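Long-range contact in TatD-related deoxyribonuclease (Thermotoga maritima, PDB 1J6O), which is probably a metal-dependent DNA nuclease that hydrolyses ester bonds of the DNA backbone: residues Val204-Glu212 against Lys250-Ala259. Sequence-based numbering, arbitrary orientation.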
loop_
_atom_site.group_PDB
_atom_site.type_symbol
_atom_site.label_atom_id
_atom_site.label_comp_id
_atom_site.label_asym_id
_atom_site.label_seq_id
_atom_site.Cartn_x
_atom_site.Cartn_y
_atom_site.Cartn_z
ATOM N N VAL A 204 11.642 14.374 1.458
ATOM C CA VAL A 204 10.270 14.449 0.976
ATOM C C VAL A 204 9.274 15.123 1.914
ATOM O O VAL A 204 8.409 15.877 1.471
ATOM C CB VAL A 204 9.764 13.037 0.614
ATOM C CG1 VAL A 204 8.306 13.089 0.223
ATOM C CG2 VAL A 204 10.609 12.479 -0.545
ATOM N N GLY A 205 9.367 14.833 3.204
ATOM C CA GLY A 205 8.442 15.460 4.119
ATOM C C GLY A 205 7.100 14.766 4.243
ATOM O O GLY A 205 6.765 13.868 3.468
ATOM N N LEU A 206 6.309 15.232 5.202
ATOM C CA LEU A 206 5.000 14.670 5.467
ATOM C C LEU A 206 3.879 14.839 4.457
ATOM O O LEU A 206 2.914 14.090 4.489
ATOM C CB LEU A 206 4.504 15.155 6.831
ATOM C CG LEU A 206 5.295 14.677 8.063
ATOM C CD1 LEU A 206 4.639 15.255 9.309
ATOM C CD2 LEU A 206 5.286 13.151 8.169
ATOM N N GLU A 207 3.982 15.804 3.553
ATOM C CA GLU A 207 2.921 16.000 2.584
ATOM C C GLU A 207 2.813 14.866 1.562
ATOM O O GLU A 207 1.772 14.687 0.928
ATOM C CB GLU A 207 3.156 17.318 1.835
ATOM C CG GLU A 207 1.989 17.778 1.001
ATOM C CD GLU A 207 2.302 19.029 0.185
ATOM O OE1 GLU A 207 3.027 19.915 0.696
ATOM O OE2 GLU A 207 1.807 19.124 -0.962
ATOM N N TYR A 208 3.861 14.065 1.437
ATOM C CA TYR A 208 3.824 12.988 0.452
ATOM C C TYR A 208 3.964 11.558 0.929
ATOM O O TYR A 208 4.285 10.683 0.142
ATOM C CB TYR A 208 4.907 13.263 -0.589
ATOM C CG TYR A 208 4.740 14.623 -1.213
ATOM C CD1 TYR A 208 3.592 14.924 -1.940
ATOM C CD2 TYR A 208 5.686 15.627 -1.015
ATOM C CE1 TYR A 208 3.370 16.203 -2.454
ATOM C CE2 TYR A 208 5.473 16.925 -1.532
ATOM C CZ TYR A 208 4.310 17.192 -2.243
ATOM O OH TYR A 208 4.048 18.443 -2.751
ATOM N N ILE A 209 3.700 11.300 2.192
ATOM C CA ILE A 209 3.844 9.928 2.653
ATOM C C ILE A 209 2.667 9.373 3.451
ATOM O O ILE A 209 1.915 10.120 4.067
ATOM C CB ILE A 209 5.077 9.789 3.560
ATOM C CG1 ILE A 209 4.928 10.706 4.760
ATOM C CG2 ILE A 209 6.368 10.190 2.806
ATOM C CD1 ILE A 209 5.986 10.510 5.823
ATOM N N VAL A 210 2.493 8.053 3.391
ATOM C CA VAL A 210 1.438 7.401 4.144
ATOM C C VAL A 210 2.181 6.255 4.824
ATOM O O VAL A 210 3.279 5.877 4.390
ATOM C CB VAL A 210 0.296 6.830 3.303
ATOM C CG1 VAL A 210 -0.605 7.964 2.838
ATOM C CG2 VAL A 210 0.865 5.983 2.150
ATOM N N LEU A 211 1.615 5.729 5.904
ATOM C CA LEU A 211 2.258 4.631 6.625
ATOM C C LEU A 211 1.710 3.294 6.165
ATOM O O LEU A 211 0.607 3.210 5.601
ATOM C CB LEU A 211 1.949 4.734 8.115
ATOM C CG LEU A 211 2.131 6.081 8.805
ATOM C CD1 LEU A 211 1.407 6.033 10.152
ATOM C CD2 LEU A 211 3.626 6.374 8.992
ATOM N N GLU A 212 2.485 2.242 6.389
ATOM C CA GLU A 212 2.022 0.927 6.009
ATOM C C GLU A 212 2.853 -0.092 6.775
ATOM O O GLU A 212 3.935 0.233 7.288
ATOM C CB GLU A 212 2.200 0.697 4.514
ATOM C CG GLU A 212 3.647 0.391 4.099
ATOM C CD GLU A 212 3.734 0.061 2.625
ATOM O OE1 GLU A 212 3.606 1.007 1.833
ATOM O OE2 GLU A 212 3.891 -1.139 2.265
ATOM N N LYS A 250 2.356 15.107 14.782
ATOM C CA LYS A 250 2.406 15.712 13.446
ATOM C C LYS A 250 2.482 14.659 12.355
ATOM O O LYS A 250 1.877 14.814 11.283
ATOM C CB LYS A 250 3.595 16.680 13.294
ATOM C CG LYS A 250 3.562 17.891 14.246
ATOM C CD LYS A 250 3.959 19.193 13.510
ATOM C CE LYS A 250 4.382 20.278 14.492
ATOM N NZ LYS A 250 3.375 20.444 15.589
ATOM N N VAL A 251 3.229 13.599 12.622
ATOM C CA VAL A 251 3.356 12.536 11.645
ATOM C C VAL A 251 2.001 11.829 11.495
ATOM O O VAL A 251 1.535 11.576 10.383
ATOM C CB VAL A 251 4.402 11.503 12.075
ATOM C CG1 VAL A 251 4.576 10.495 10.971
ATOM C CG2 VAL A 251 5.733 12.194 12.386
ATOM N N ASP A 252 1.372 11.528 12.623
ATOM C CA ASP A 252 0.078 10.850 12.609
ATOM C C ASP A 252 -1.002 11.643 11.913
ATOM O O ASP A 252 -1.745 11.098 11.112
ATOM C CB ASP A 252 -0.427 10.558 14.021
ATOM C CG ASP A 252 0.381 9.495 14.743
ATOM O OD1 ASP A 252 1.004 8.646 14.097
ATOM O OD2 ASP A 252 0.377 9.506 15.994
ATOM N N GLU A 253 -1.112 12.930 12.239
ATOM C CA GLU A 253 -2.131 13.751 11.619
ATOM C C GLU A 253 -1.995 13.834 10.125
ATOM O O GLU A 253 -2.967 13.617 9.396
ATOM C CB GLU A 253 -2.133 15.169 12.202
ATOM C CG GLU A 253 -3.147 16.060 11.511
ATOM N N ALA A 254 -0.794 14.179 9.679
ATOM C CA ALA A 254 -0.492 14.312 8.277
ATOM C C ALA A 254 -0.674 13.021 7.474
ATOM O O ALA A 254 -1.340 13.025 6.422
ATOM C CB ALA A 254 0.955 14.852 8.111
ATOM N N THR A 255 -0.108 11.910 7.947
ATOM C CA THR A 255 -0.259 10.662 7.190
ATOM C C THR A 255 -1.692 10.142 7.163
ATOM O O THR A 255 -2.137 9.578 6.158
ATOM C CB THR A 255 0.693 9.551 7.722
ATOM O OG1 THR A 255 0.496 9.366 9.127
ATOM C CG2 THR A 255 2.161 9.953 7.438
ATOM N N THR A 256 -2.405 10.314 8.269
ATOM C CA THR A 256 -3.780 9.862 8.336
ATOM C C THR A 256 -4.639 10.708 7.389
ATOM O O THR A 256 -5.489 10.166 6.664
ATOM C CB THR A 256 -4.286 9.927 9.803
ATOM O OG1 THR A 256 -3.675 8.866 10.540
ATOM C CG2 THR A 256 -5.810 9.771 9.875
ATOM N N GLU A 257 -4.407 12.029 7.374
ATOM C CA GLU A 257 -5.176 12.911 6.488
ATOM C C GLU A 257 -4.875 12.481 5.045
ATOM O O GLU A 257 -5.761 12.394 4.193
ATOM C CB GLU A 257 -4.775 14.381 6.668
ATOM C CG GLU A 257 -5.465 15.307 5.672
ATOM C CD GLU A 257 -5.231 16.796 5.965
ATOM O OE1 GLU A 257 -5.389 17.220 7.134
ATOM O OE2 GLU A 257 -4.896 17.538 5.014
ATOM N N ASN A 258 -3.604 12.232 4.767
ATOM C CA ASN A 258 -3.220 11.807 3.423
ATOM C C ASN A 258 -3.932 10.512 3.030
ATOM O O ASN A 258 -4.436 10.366 1.908
ATOM C CB ASN A 258 -1.708 11.559 3.357
ATOM C CG ASN A 258 -0.911 12.838 3.335
ATOM O OD1 ASN A 258 -1.464 13.922 3.118
ATOM N ND2 ASN A 258 0.400 12.723 3.545
ATOM N N ALA A 259 -3.944 9.554 3.950
ATOM C CA ALA A 259 -4.590 8.279 3.686
ATOM C C ALA A 259 -6.098 8.413 3.541
ATOM O O ALA A 259 -6.706 7.784 2.672
ATOM C CB ALA A 259 -4.230 7.271 4.791
#
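With CG of Asn258 anti to its own carbonyl carbon (chi1 -75°) and OD1 nearly eclipsing CA (chi2 -14°), ND2 lies roughly anti to CA and is the atom that extends from helix 248-264 to the chain leading into strand 209-211; CG of Leu206, likewise anti to its carbonyl carbon (chi1 -66°), carries its methyls against the helix in return. The pair joins the eighth strand of the TIM-barrel fold, which closes the barrel between strands 181-185 and 13-18, to the C-terminal helix; the axes of 209-211 and 250-259 cross nearly perpendicularly, 7.1 Å apart at closest approach. Asn258 ND2 grips two backbone carbonyls: an almost straight bond to Ile209 O at 3.1 Å, which lies in the amide plane, and a weak, bent one to Leu206 O at 3.0 Å. Its OD1 is held by Arg261, so both ends of the amide are engaged and its flip is fixed. Replacing Asn258 by alanine removes the amide, and the two carbonyls would then probably lose their shared link to the helix, leaving the turn less firmly fixed. One helical turn earlier, Ala254 CB meets Leu206 CB at 3.8 Å, and Leu206 crosses Val251 at about a right angle, CD2 meeting CG1. Val210 CG1 packs on Asn258 CB, while its side chain also touches Thr16 and Leu182 of the flanking strands, roughly 7 Å from that of His164, a predicted metal ligand. Thr255 faces the strand: its methyl CG2 lies 3.4 Å from Ile209 O, and OG1, with Leu211 CD1 against it, donates to Val251 O at 2.7 Å, from the face of that carbonyl opposite to Thr255 N.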